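Local coordinates for protein phiAB6 tailspike (Unidentified phage, PDB 5JS4) that probably fragments the exopolysaccharide of the bacterium Acinetobacter baumannii, serving as the trimeric tailspike with which the phage meets its host, at residues V456-F461 and S485-S490; D431-G436 and K452-A457; A692-F697 and F711-T716; I654-P659 and H673-I678; Q264-S269 and K293-V298. One frame throughout, in Å; residues are numbered along the deposited sequence.

Contact 1 (V456-F461 and S485-S490)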
# COMPACT_ATOMS: atom_id res chain seq x y z
N VAL A 456 4.24 14.92 12.00
CA VAL A 456 3.83 14.02 10.93
C VAL A 456 2.67 13.19 11.47
O VAL A 456 2.86 12.32 12.32
CB VAL A 456 5.00 13.12 10.48
CG1 VAL A 456 4.53 12.10 9.44
CG2 VAL A 456 6.12 13.97 9.91
N ALA A 457 1.48 13.49 10.98
CA ALA A 457 0.24 12.91 11.49
C ALA A 457 -0.55 12.25 10.37
O ALA A 457 -0.79 12.85 9.34
CB ALA A 457 -0.60 14.00 12.14
N HIS A 458 -0.94 11.00 10.59
CA HIS A 458 -1.80 10.28 9.65
C HIS A 458 -1.29 10.31 8.21
O HIS A 458 -2.06 10.50 7.27
CB HIS A 458 -3.23 10.82 9.73
CG HIS A 458 -3.82 10.74 11.10
ND1 HIS A 458 -4.16 9.55 11.69
CD2 HIS A 458 -4.11 11.71 12.00
CE1 HIS A 458 -4.65 9.78 12.90
NE2 HIS A 458 -4.63 11.09 13.11
N CYS A 459 0.02 10.12 8.06
CA CYS A 459 0.64 10.07 6.75
C CYS A 459 0.92 8.63 6.36
O CYS A 459 1.02 7.76 7.23
CB CYS A 459 1.95 10.87 6.74
SG CYS A 459 1.71 12.66 6.85
N GLY A 460 1.04 8.40 5.06
CA GLY A 460 1.41 7.10 4.52
C GLY A 460 2.84 7.14 4.01
O GLY A 460 3.23 8.09 3.32
N PHE A 461 3.60 6.12 4.36
CA PHE A 461 4.96 5.95 3.88
C PHE A 461 5.10 4.56 3.28
O PHE A 461 4.84 3.56 3.94
CB PHE A 461 5.96 6.14 5.02
CG PHE A 461 5.95 7.53 5.59
CD1 PHE A 461 6.74 8.52 5.03
CD2 PHE A 461 5.14 7.84 6.67
CE1 PHE A 461 6.72 9.80 5.54
CE2 PHE A 461 5.12 9.12 7.19
CZ PHE A 461 5.91 10.11 6.62
N SER A 485 4.76 14.09 18.34
CA SER A 485 4.20 14.73 17.15
C SER A 485 4.30 13.86 15.91
O SER A 485 4.00 14.32 14.81
CB SER A 485 4.88 16.07 16.90
OG SER A 485 4.70 16.94 18.01
N CYS A 486 4.74 12.61 16.08
CA CYS A 486 4.68 11.62 15.02
C CYS A 486 3.68 10.56 15.45
O CYS A 486 3.96 9.77 16.35
CB CYS A 486 6.05 11.00 14.77
SG CYS A 486 6.06 9.81 13.41
N TYR A 487 2.51 10.56 14.82
CA TYR A 487 1.42 9.69 15.24
C TYR A 487 0.44 9.42 14.11
O TYR A 487 0.34 10.20 13.16
CB TYR A 487 0.68 10.31 16.43
CG TYR A 487 -0.00 11.63 16.13
CD1 TYR A 487 -1.31 11.66 15.66
CD2 TYR A 487 0.66 12.84 16.32
CE1 TYR A 487 -1.94 12.86 15.38
CE2 TYR A 487 0.04 14.04 16.04
CZ TYR A 487 -1.27 14.05 15.57
OH TYR A 487 -1.89 15.25 15.29
N GLY A 488 -0.28 8.31 14.21
CA GLY A 488 -1.35 7.98 13.28
C GLY A 488 -0.89 7.52 11.91
O GLY A 488 -1.70 7.42 11.00
N ASN A 489 0.39 7.19 11.78
CA ASN A 489 0.98 6.95 10.47
C ASN A 489 0.92 5.51 10.01
O ASN A 489 0.69 4.59 10.80
CB ASN A 489 2.43 7.43 10.48
CG ASN A 489 2.54 8.91 10.75
OD1 ASN A 489 2.03 9.73 9.99
ND2 ASN A 489 3.19 9.27 11.86
N SER A 490 1.12 5.33 8.71
CA SER A 490 1.22 4.02 8.09
C SER A 490 2.61 3.89 7.50
O SER A 490 2.93 4.54 6.50
CB SER A 490 0.17 3.87 6.99
OG SER A 490 -1.14 4.04 7.49

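Contact 2 (D431-G436 and K452-A457)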
# COMPACT_ATOMS: atom_id res chain seq x y z
N ASP A 431 8.98 22.98 7.93
CA ASP A 431 9.25 23.67 9.19
C ASP A 431 8.16 23.39 10.23
O ASP A 431 8.41 23.48 11.43
CB ASP A 431 9.38 25.19 8.99
CG ASP A 431 10.68 25.59 8.33
OD1 ASP A 431 11.62 24.76 8.24
OD2 ASP A 431 10.77 26.75 7.89
N ARG A 432 6.96 23.04 9.77
CA ARG A 432 5.84 22.81 10.67
C ARG A 432 5.17 21.45 10.41
O ARG A 432 5.86 20.44 10.35
CB ARG A 432 4.89 24.01 10.63
CG ARG A 432 5.56 25.29 11.11
CD ARG A 432 4.62 26.48 11.10
NE ARG A 432 5.21 27.64 11.77
CZ ARG A 432 6.17 28.42 11.27
NH1 ARG A 432 6.63 29.44 11.99
NH2 ARG A 432 6.69 28.19 10.06
N ASP A 433 3.84 21.43 10.25
CA ASP A 433 3.07 20.19 10.42
C ASP A 433 2.52 19.63 9.11
O ASP A 433 2.09 20.38 8.23
CB ASP A 433 1.90 20.43 11.38
CG ASP A 433 2.35 20.94 12.74
OD1 ASP A 433 3.56 20.94 13.02
OD2 ASP A 433 1.47 21.34 13.53
N VAL A 434 2.53 18.31 9.00
CA VAL A 434 2.08 17.59 7.81
C VAL A 434 1.08 16.51 8.21
O VAL A 434 1.38 15.67 9.06
CB VAL A 434 3.28 16.95 7.08
CG1 VAL A 434 2.84 16.29 5.79
CG2 VAL A 434 4.35 17.99 6.79
N HIS A 435 -0.10 16.53 7.58
CA HIS A 435 -1.19 15.60 7.87
C HIS A 435 -1.67 14.94 6.59
O HIS A 435 -1.83 15.61 5.58
CB HIS A 435 -2.39 16.35 8.46
CG HIS A 435 -2.23 16.76 9.89
ND1 HIS A 435 -1.18 17.51 10.35
CD2 HIS A 435 -3.04 16.55 10.96
CE1 HIS A 435 -1.33 17.73 11.65
NE2 HIS A 435 -2.45 17.16 12.04
N GLY A 436 -1.93 13.63 6.62
CA GLY A 436 -2.63 12.98 5.52
C GLY A 436 -1.91 12.98 4.18
O GLY A 436 -2.55 12.91 3.13
N LYS A 452 12.29 15.81 6.98
CA LYS A 452 12.24 16.43 8.29
C LYS A 452 10.95 17.25 8.42
O LYS A 452 10.57 17.95 7.49
CB LYS A 452 13.46 17.33 8.51
CG LYS A 452 13.55 17.95 9.90
CD LYS A 452 14.76 18.85 10.02
CE LYS A 452 14.85 19.48 11.39
NZ LYS A 452 16.07 20.32 11.55
N ALA A 453 10.30 17.13 9.57
CA ALA A 453 9.07 17.87 9.85
C ALA A 453 8.92 18.06 11.36
O ALA A 453 9.51 17.32 12.14
CB ALA A 453 7.87 17.15 9.28
N ARG A 454 8.12 19.05 11.76
CA ARG A 454 7.78 19.24 13.16
C ARG A 454 6.77 18.20 13.63
O ARG A 454 6.90 17.63 14.71
CB ARG A 454 7.22 20.64 13.40
CG ARG A 454 7.04 20.98 14.87
CD ARG A 454 6.64 22.43 15.05
NE ARG A 454 5.29 22.69 14.56
CZ ARG A 454 4.71 23.89 14.53
NH1 ARG A 454 5.37 24.97 14.97
NH2 ARG A 454 3.48 24.02 14.06
N THR A 455 5.75 17.97 12.80
CA THR A 455 4.67 17.03 13.09
C THR A 455 4.39 16.23 11.83
O THR A 455 4.30 16.79 10.74
CB THR A 455 3.38 17.76 13.50
OG1 THR A 455 3.61 18.51 14.69
CG2 THR A 455 2.22 16.78 13.73
N VAL A 456 4.24 14.92 12.00
CA VAL A 456 3.83 14.02 10.93
C VAL A 456 2.67 13.19 11.47
O VAL A 456 2.86 12.32 12.32
CB VAL A 456 5.00 13.12 10.48
CG1 VAL A 456 4.53 12.10 9.44
CG2 VAL A 456 6.12 13.97 9.91
N ALA A 457 1.48 13.49 10.98
CA ALA A 457 0.24 12.91 11.49
C ALA A 457 -0.55 12.25 10.37
O ALA A 457 -0.79 12.85 9.34
CB ALA A 457 -0.60 14.00 12.14
O HOH W 1 3.74 27.38 14.55
O HOH W 2 2.52 20.99 16.15

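Contact 3 (A692-F697 and F711-T716)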
# COMPACT_ATOMS: atom_id res chain seq x y z
N ALA A 692 -22.79 -23.34 48.92
CA ALA A 692 -22.15 -22.08 49.27
C ALA A 692 -20.67 -22.31 49.56
O ALA A 692 -19.83 -21.43 49.32
CB ALA A 692 -22.83 -21.48 50.49
N GLY A 693 -20.36 -23.48 50.09
CA GLY A 693 -19.01 -23.83 50.51
C GLY A 693 -19.01 -25.22 51.11
O GLY A 693 -19.88 -26.04 50.79
N PHE A 694 -18.05 -25.50 51.97
CA PHE A 694 -17.96 -26.80 52.62
C PHE A 694 -17.18 -26.72 53.92
O PHE A 694 -16.37 -25.80 54.12
CB PHE A 694 -17.37 -27.86 51.67
CG PHE A 694 -15.99 -27.53 51.14
CD1 PHE A 694 -15.83 -26.74 50.01
CD2 PHE A 694 -14.85 -28.06 51.74
CE1 PHE A 694 -14.57 -26.45 49.51
CE2 PHE A 694 -13.59 -27.78 51.24
CZ PHE A 694 -13.45 -26.97 50.13
N LYS A 695 -17.45 -27.67 54.80
CA LYS A 695 -16.73 -27.83 56.05
C LYS A 695 -15.69 -28.92 55.90
O LYS A 695 -15.91 -29.90 55.20
CB LYS A 695 -17.67 -28.20 57.20
CG LYS A 695 -18.71 -27.13 57.52
CD LYS A 695 -19.45 -27.47 58.81
CE LYS A 695 -20.53 -26.45 59.13
NZ LYS A 695 -21.24 -26.78 60.40
N VAL A 696 -14.56 -28.73 56.58
CA VAL A 696 -13.51 -29.74 56.69
C VAL A 696 -13.42 -30.14 58.16
O VAL A 696 -13.31 -29.27 59.03
CB VAL A 696 -12.15 -29.19 56.22
CG1 VAL A 696 -11.08 -30.28 56.30
CG2 VAL A 696 -12.25 -28.65 54.81
N PHE A 697 -13.47 -31.44 58.41
CA PHE A 697 -13.36 -32.02 59.75
C PHE A 697 -12.04 -32.76 59.82
O PHE A 697 -11.74 -33.57 58.95
CB PHE A 697 -14.49 -33.03 60.00
CG PHE A 697 -15.87 -32.43 60.03
CD1 PHE A 697 -16.48 -31.97 58.87
CD2 PHE A 697 -16.57 -32.36 61.23
CE1 PHE A 697 -17.76 -31.44 58.91
CE2 PHE A 697 -17.86 -31.83 61.27
CZ PHE A 697 -18.44 -31.37 60.10
N PHE A 711 -3.45 -25.65 56.94
CA PHE A 711 -3.75 -26.64 55.91
C PHE A 711 -4.32 -25.97 54.67
O PHE A 711 -4.88 -24.87 54.73
CB PHE A 711 -4.71 -27.72 56.43
CG PHE A 711 -6.11 -27.24 56.72
CD1 PHE A 711 -6.43 -26.72 57.96
CD2 PHE A 711 -7.11 -27.32 55.76
CE1 PHE A 711 -7.71 -26.28 58.24
CE2 PHE A 711 -8.40 -26.88 56.03
CZ PHE A 711 -8.69 -26.36 57.28
N THR A 712 -4.18 -26.66 53.55
CA THR A 712 -4.61 -26.20 52.24
C THR A 712 -5.87 -26.94 51.82
O THR A 712 -6.07 -28.10 52.19
CB THR A 712 -3.49 -26.48 51.22
OG1 THR A 712 -2.33 -25.72 51.57
CG2 THR A 712 -3.92 -26.16 49.79
N VAL A 713 -6.71 -26.25 51.05
CA VAL A 713 -7.76 -26.91 50.28
C VAL A 713 -7.65 -26.48 48.82
O VAL A 713 -7.17 -25.39 48.51
CB VAL A 713 -9.19 -26.61 50.82
CG1 VAL A 713 -9.28 -26.93 52.30
CG2 VAL A 713 -9.61 -25.17 50.55
N ALA A 714 -8.11 -27.35 47.92
CA ALA A 714 -8.21 -27.03 46.51
C ALA A 714 -9.60 -27.45 46.06
O ALA A 714 -10.06 -28.54 46.39
CB ALA A 714 -7.15 -27.77 45.71
N PHE A 715 -10.29 -26.57 45.34
CA PHE A 715 -11.63 -26.89 44.88
C PHE A 715 -11.98 -26.15 43.60
O PHE A 715 -11.34 -25.16 43.24
CB PHE A 715 -12.67 -26.63 45.98
CG PHE A 715 -12.85 -25.18 46.34
CD1 PHE A 715 -11.93 -24.53 47.16
CD2 PHE A 715 -13.96 -24.46 45.91
CE1 PHE A 715 -12.10 -23.20 47.51
CE2 PHE A 715 -14.14 -23.13 46.26
CZ PHE A 715 -13.20 -22.50 47.06
N THR A 716 -13.00 -26.67 42.91
CA THR A 716 -13.53 -26.02 41.72
C THR A 716 -14.98 -25.63 41.96
O THR A 716 -15.68 -26.25 42.76
CB THR A 716 -13.44 -26.93 40.48
OG1 THR A 716 -14.29 -28.07 40.65
CG2 THR A 716 -12.01 -27.39 40.25

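Contact 4 (I654-P659 and H673-I678)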
# COMPACT_ATOMS: atom_id res chain seq x y z
N ILE A 654 -13.41 -31.42 45.00
CA ILE A 654 -12.82 -30.97 46.26
C ILE A 654 -11.66 -31.85 46.68
O ILE A 654 -11.80 -33.07 46.78
CB ILE A 654 -13.85 -30.94 47.42
CG1 ILE A 654 -15.00 -29.99 47.07
CG2 ILE A 654 -13.17 -30.51 48.72
CD1 ILE A 654 -16.16 -30.03 48.05
N VAL A 655 -10.53 -31.22 46.93
CA VAL A 655 -9.34 -31.88 47.43
C VAL A 655 -8.88 -31.12 48.66
O VAL A 655 -8.74 -29.90 48.63
CB VAL A 655 -8.23 -31.89 46.37
CG1 VAL A 655 -6.94 -32.46 46.94
CG2 VAL A 655 -8.67 -32.67 45.14
N VAL A 656 -8.68 -31.84 49.76
CA VAL A 656 -8.09 -31.23 50.95
C VAL A 656 -6.62 -31.61 51.01
O VAL A 656 -6.23 -32.75 50.72
CB VAL A 656 -8.85 -31.64 52.23
CG1 VAL A 656 -8.12 -31.20 53.49
CG2 VAL A 656 -10.24 -31.04 52.21
N GLY A 657 -5.80 -30.63 51.36
CA GLY A 657 -4.36 -30.79 51.39
C GLY A 657 -3.83 -31.29 52.72
O GLY A 657 -4.55 -31.92 53.50
N SER A 658 -2.57 -30.99 52.96
CA SER A 658 -1.78 -31.62 54.00
C SER A 658 -1.76 -30.79 55.28
O SER A 658 -1.55 -29.59 55.20
CB SER A 658 -0.35 -31.72 53.47
OG SER A 658 -0.36 -32.29 52.18
N PRO A 659 -1.98 -31.41 56.45
CA PRO A 659 -1.99 -30.61 57.67
C PRO A 659 -0.61 -30.41 58.30
O PRO A 659 0.18 -31.36 58.39
CB PRO A 659 -2.87 -31.43 58.61
CG PRO A 659 -2.59 -32.83 58.21
CD PRO A 659 -2.37 -32.81 56.73
N HIS A 673 -9.08 -36.30 57.30
CA HIS A 673 -10.18 -35.36 57.02
C HIS A 673 -11.40 -36.02 56.40
O HIS A 673 -11.33 -37.06 55.76
CB HIS A 673 -9.73 -34.20 56.13
CG HIS A 673 -9.07 -34.63 54.85
ND1 HIS A 673 -9.77 -34.94 53.71
CD2 HIS A 673 -7.76 -34.78 54.54
CE1 HIS A 673 -8.93 -35.28 52.75
NE2 HIS A 673 -7.70 -35.19 53.22
N GLY A 674 -12.53 -35.37 56.64
CA GLY A 674 -13.76 -35.62 55.90
C GLY A 674 -14.39 -34.27 55.64
O GLY A 674 -14.01 -33.27 56.27
N ILE A 675 -15.35 -34.21 54.72
CA ILE A 675 -16.02 -32.96 54.41
C ILE A 675 -17.53 -33.05 54.54
O ILE A 675 -18.11 -34.13 54.64
CB ILE A 675 -15.63 -32.40 53.02
CG1 ILE A 675 -15.84 -33.45 51.93
CG2 ILE A 675 -14.19 -31.92 53.03
CD1 ILE A 675 -15.89 -32.86 50.53
N GLN A 676 -18.15 -31.88 54.59
CA GLN A 676 -19.60 -31.73 54.58
C GLN A 676 -19.92 -30.45 53.84
O GLN A 676 -19.29 -29.42 54.07
CB GLN A 676 -20.13 -31.64 56.00
CG GLN A 676 -21.64 -31.53 56.11
CD GLN A 676 -22.08 -31.40 57.55
OE1 GLN A 676 -21.90 -30.35 58.16
NE2 GLN A 676 -22.63 -32.48 58.10
N MET A 677 -20.90 -30.49 52.94
CA MET A 677 -21.22 -29.31 52.15
C MET A 677 -22.03 -28.31 52.98
O MET A 677 -22.73 -28.69 53.92
CB MET A 677 -21.98 -29.69 50.88
CG MET A 677 -21.26 -30.72 50.02
SD MET A 677 -19.56 -30.30 49.60
CE MET A 677 -19.82 -28.85 48.57
N ILE A 678 -21.87 -27.04 52.63
CA ILE A 678 -22.70 -25.96 53.16
C ILE A 678 -23.66 -25.55 52.04
O ILE A 678 -23.22 -25.16 50.96
CB ILE A 678 -21.85 -24.76 53.61
CG1 ILE A 678 -20.86 -25.18 54.70
CG2 ILE A 678 -22.74 -23.63 54.13
CD1 ILE A 678 -19.81 -24.15 55.03

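Contact 5 (Q264-S269 and K293-V298)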
# COMPACT_ATOMS: atom_id res chain seq x y z
N GLN A 264 9.94 36.89 -19.18
CA GLN A 264 9.01 37.82 -18.54
C GLN A 264 7.98 38.36 -19.54
O GLN A 264 6.80 38.48 -19.20
CB GLN A 264 9.74 38.98 -17.87
CG GLN A 264 8.87 39.74 -16.89
CD GLN A 264 8.36 38.84 -15.78
OE1 GLN A 264 9.14 38.32 -14.99
NE2 GLN A 264 7.04 38.63 -15.72
N ALA A 265 8.42 38.67 -20.75
CA ALA A 265 7.53 39.14 -21.81
C ALA A 265 6.46 38.10 -22.12
O ALA A 265 5.29 38.43 -22.30
CB ALA A 265 8.32 39.48 -23.06
N TYR A 266 6.86 36.83 -22.16
CA TYR A 266 5.92 35.73 -22.35
C TYR A 266 4.83 35.76 -21.27
O TYR A 266 3.64 35.67 -21.58
CB TYR A 266 6.65 34.39 -22.30
CG TYR A 266 5.75 33.20 -22.51
CD1 TYR A 266 4.89 32.76 -21.51
CD2 TYR A 266 5.75 32.51 -23.72
CE1 TYR A 266 4.05 31.69 -21.70
CE2 TYR A 266 4.92 31.42 -23.92
CZ TYR A 266 4.07 31.02 -22.91
OH TYR A 266 3.25 29.94 -23.09
N CYS A 267 5.25 35.87 -20.02
CA CYS A 267 4.32 35.84 -18.89
C CYS A 267 3.44 37.09 -18.80
O CYS A 267 2.35 37.04 -18.23
CB CYS A 267 5.08 35.63 -17.58
SG CYS A 267 5.94 34.04 -17.51
N ASP A 268 3.92 38.20 -19.36
CA ASP A 268 3.17 39.46 -19.38
C ASP A 268 2.25 39.58 -20.60
O ASP A 268 1.40 40.47 -20.65
CB ASP A 268 4.13 40.65 -19.36
CG ASP A 268 4.93 40.75 -18.08
OD1 ASP A 268 4.64 40.02 -17.10
OD2 ASP A 268 5.86 41.57 -18.04
N SER A 269 2.41 38.68 -21.57
CA SER A 269 1.68 38.76 -22.84
C SER A 269 0.21 38.38 -22.71
O SER A 269 -0.13 37.46 -21.97
CB SER A 269 2.34 37.86 -23.89
OG SER A 269 1.56 37.80 -25.07
N LYS A 293 3.72 35.06 -13.00
CA LYS A 293 2.39 35.69 -13.02
C LYS A 293 1.27 34.65 -13.01
O LYS A 293 0.25 34.83 -13.67
CB LYS A 293 2.24 36.61 -14.24
CG LYS A 293 3.31 37.67 -14.40
CD LYS A 293 3.24 38.71 -13.29
CE LYS A 293 4.13 39.91 -13.59
NZ LYS A 293 3.55 40.82 -14.62
N GLY A 294 1.47 33.56 -12.27
CA GLY A 294 0.46 32.52 -12.15
C GLY A 294 0.47 31.48 -13.25
O GLY A 294 -0.35 30.56 -13.24
N LYS A 295 1.38 31.61 -14.21
CA LYS A 295 1.52 30.60 -15.25
C LYS A 295 2.33 29.43 -14.71
O LYS A 295 3.27 29.60 -13.94
CB LYS A 295 2.18 31.17 -16.50
CG LYS A 295 1.33 32.25 -17.15
CD LYS A 295 1.84 32.60 -18.53
CE LYS A 295 1.14 33.83 -19.07
NZ LYS A 295 -0.31 33.61 -19.37
N GLY A 296 1.94 28.22 -15.10
CA GLY A 296 2.75 27.04 -14.82
C GLY A 296 3.94 26.99 -15.75
O GLY A 296 4.14 27.87 -16.59
N LEU A 297 4.73 25.93 -15.61
CA LEU A 297 5.99 25.82 -16.32
C LEU A 297 6.10 24.45 -16.98
O LEU A 297 6.06 23.42 -16.30
CB LEU A 297 7.15 26.05 -15.34
CG LEU A 297 8.57 26.02 -15.88
CD1 LEU A 297 8.77 26.99 -17.04
CD2 LEU A 297 9.54 26.34 -14.76
N VAL A 298 6.22 24.45 -18.30
CA VAL A 298 6.39 23.22 -19.08
C VAL A 298 7.69 23.33 -19.87
O VAL A 298 7.87 24.25 -20.67
CB VAL A 298 5.20 23.00 -20.04
CG1 VAL A 298 5.39 21.73 -20.85
CG2 VAL A 298 3.89 22.95 -19.27
O HOH W 3 -1.99 35.70 -21.21

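Contact 1 (V456-F461 and S485-S490)
Asn489 turns its side chain in against the bend between Val456 and Cys459 and bonds to it with both ends of its amide. OD1 accepts from Cys459 N at 2.8 Å, in the carbonyl plane and on a lone pair. ND2 gives to Val456 O at 3.1 Å from well above that carbonyl's plane, 52° out of it, while Tyr487 N reaches the same oxygen nearly along the C=O axis. Two donors thus share one buried carbonyl from different directions, and the two bonds fix the rotation of the Asn489 amide. A short, flat side chain with a donor and an acceptor side by side is what this bend calls for.

Next to it, Tyr487 is turned with CG between its backbone N and carbonyl carbon (chi1 63°), which lays the ring beside the neighbouring strand. Ala457 CB sits over one ring face, 3.5 Å from Tyr487 CZ, and so small a residue lets the ring settle close to the strand. The edge of Tyr487 points at the face of the His458 ring, the planes 87° apart in an offset edge-to-face pair. His458 also stacks on Tyr494 of a neighbouring subunit. Gly488, with its positive phi, passes close to the same imidazole, its CA 3.6 Å from His458 ND1, which makes only a weak bond to Gly488 O.

Backbone bonds of a parallel pairing join the segments, from Val456 N to Ser485 O through to Phe461 N to Ser490 O at 2.7 Å. Stacked bends of this sort, in register from one coil to the next, are the mark of a right-handed parallel beta-helix, and Tyr487 lines a pocket that holds malonic acid.

Contact 2 (D431-G436 and K452-A457)
Parallel backbone hydrogen bonds tie Val434 and Gly436 to the strand of Thr455 and Ala457. Val434 N gives to Thr455 O at 2.9 Å, Ala457 N returns to Val434 O, and Gly436 N closes the ladder on Ala457 O, where the positive phi of Gly436 lets the chain turn out of the strand. At the other end Arg454 N bonds to Arg432 O at 3.0 Å.

Asp433 OD1 takes Arg454 NE at 2.9 Å in a salt bridge, met on the syn side of the carboxylate and close to the guanidinium plane; Arg454 NH2 adds weak, longer bonds to both oxygens. A bend at chi3 (69°) folds the end of Arg454 back to this acid. The guanidinium face then lies over the aliphatic stem of Arg432, with Arg454 CZ 3.8 Å from Arg432 CG, and the two guanidinium planes stand 78° apart.

Water takes part twice. One molecule accepts from both Arg432 NE and Arg454 NH1 and so bridges two like-charged groups; another donates to Asp433 OD2 at 2.8 Å and is hydrogen-bonded to Thr455 OG1.

Apolar packing follows further along the strands. Ala457 CB sits over the centre of the His435 ring, 3.6 Å from its centroid, a CH-pi contact in which the small methyl lets the imidazole face come close.

Taken together, the negative charge of Asp433, the intervening water and the bond from Arg432 NH2 to Glu403 O probably make it tolerable for two arginines to lie so close together.

Contact 3 (A692-F697 and F711-T716)
Phe694 and Val696 meet Phe711, Val713 and Phe715 through carbon alone, and the polar grip lies on the other side of strand 711-715, where Thr712 OG1 is hydrogen-bonded both to Thr613 OG1 and to Ile654 N of a neighbouring subunit. A threonine suits that side, while bulky apolar residues fill the inner one.

Inside, Phe694 drives an edge into the face of Phe715: CE1 stands 3.8 Å from Phe715 CG, the planes are 77° apart, and the centroids lie 5.5 Å from each other. In both residues a chi1 near +60° (58° in Phe694) tucks the ring over its own backbone, on the side that looks to the other strand. The neighbouring valines are branched and compact: Val696 CG2 meets Val713 CG1 at 4.3 Å, and Val696 CG1 reaches Phe711 CE2 at the same distance.

The axes of 693-697 and 711-715 come within 10.5 Å, at 144°, and the strands belong to two facing antiparallel sheets. Strand 690-699 lies between strands 636-641 and 672-678, with a classic beta bulge at Ala692 and Gly693 opposite Ile678; strand 708-715 lies between 602-615 and 654-661. Trp627 meets Phe715 edge-to-face, as Trp698 and Tyr637 each meet Phe711.

Contact 4 (I654-P659 and H673-I678)
This is apolar packing between two sheets, in which Ile654 and Val656 look across at His673, Ile675 and Met677, with no hydrogen bond joining the two segments. Strand 654-661 is the last strand, within this chain, of one antiparallel sheet in the C-terminal part of the protein, and strand 672-678 pairs with 690-699 in the other. The axes of 654-656 and 673-678 approach to 8.8 Å, at 144°.

Val656 and His673 come from opposite directions, the valine over the ring face. Its CB stands over the centre of the imidazole, 3.7 Å from the centroid and only 10° off the ring normal, a CH-pi contact; CG1 follows over the same ring, 3.7 Å from His673 CD2. In the histidine, chi1 stands the ring up toward the opposite sheet and chi2 (85°) turns its face to Val656. Trp698 also meets this ring.

Two sheets laid face to face with apolar side chains between them are consistent with a beta-sandwich-like domain, and beta-branched residues fill such an interior well because they are broad close to the backbone.

Ile675 slides past Val656, its CG2 4.1 Å from Val656 CG2, and sends CD1 up to Ile654 CD1 at 3.8 Å. Met677 sets out less directly, but bends at chi2 and chi3, which the flexible thioether chain accommodates, bring it tip to tip with Ile654, SD lying 3.7 Å from CD1.

Other subunits take part as well: Ser658 of one neighbouring subunit packs on Ile654 and Val656, and Leu660 of that subunit on Ile675, while His673 of the remaining subunit packs against Pro659.

Contact 5 (Q264-S269 and K293-V298)
Asp268 and Lys293 form the salt bridge of the contact: Lys293 NZ reaches Asp268 OD1 at 2.8 Å, coming from above the carboxylate plane (47° out of it). Gln264 NE2 takes the same oxygen at 3.1 Å from the opposite face, so OD1 is held between a charged and a neutral donor. Gln264 and Asp268 are one helical turn apart, spacing that lets the amide fold back onto the acid. The methylenes of Lys293 pack against the helix, with CE 3.8 Å from Gln264 NE2 and CG 4.2 Å from Cys267 CB. Bends at chi2 and chi4 (76°) curl the lysine over the helix end.

Lys295 also passes along Cys267. Its CE lies 3.5 Å from Cys267 O, and its CD comes up to the edge of the Tyr266 ring, 4.0 Å from CE1; a long aliphatic stem can pass through this buried setting and still deliver a charge at its tip. That tip bonds mainly to Gly273 O.

The second shell sets these groups in place. Asp291 receives Lys293 N on its OD1 and gives its own backbone N to Gln264 OE1, holding loop and glutamine together. Tyr266 OH is fixed on Asn275 O.

Helix 260-268 thus ends against the start of the parallel beta-helix, consistent with the capping helix seen at the N-terminal end of pectate lyase-like folds. Two lysines lie close to its C-terminal end, where the last carbonyls, such as Cys267 O, have no further turn of helix to bond to, probably a favourable setting for positive charge, and Asp268 probably balances the more exposed of the two.

How the contacts relate
Along the chain the order is contact 5, contact 2, contact 1, contact 4 and contact 3. Contact 5 lies at the start of the beta-helix, and its centre is about 32 Å from that of contact 2. Contacts 2 and 1 join successive coils: both use strand 455-457, flanked by 433-435 and 486-487 in one parallel sheet, and their centres are about 8 Å apart. Contacts 3 and 4 lie beyond the beta-helix, in the C-terminal part, their centres about 57 to 67 Å from those of contacts 1 and 2. They belong together, with centres about 5 Å apart and their strands paired in the same two sheets. All five touch a neighbouring subunit, so trimer contacts extend along the elongated spike.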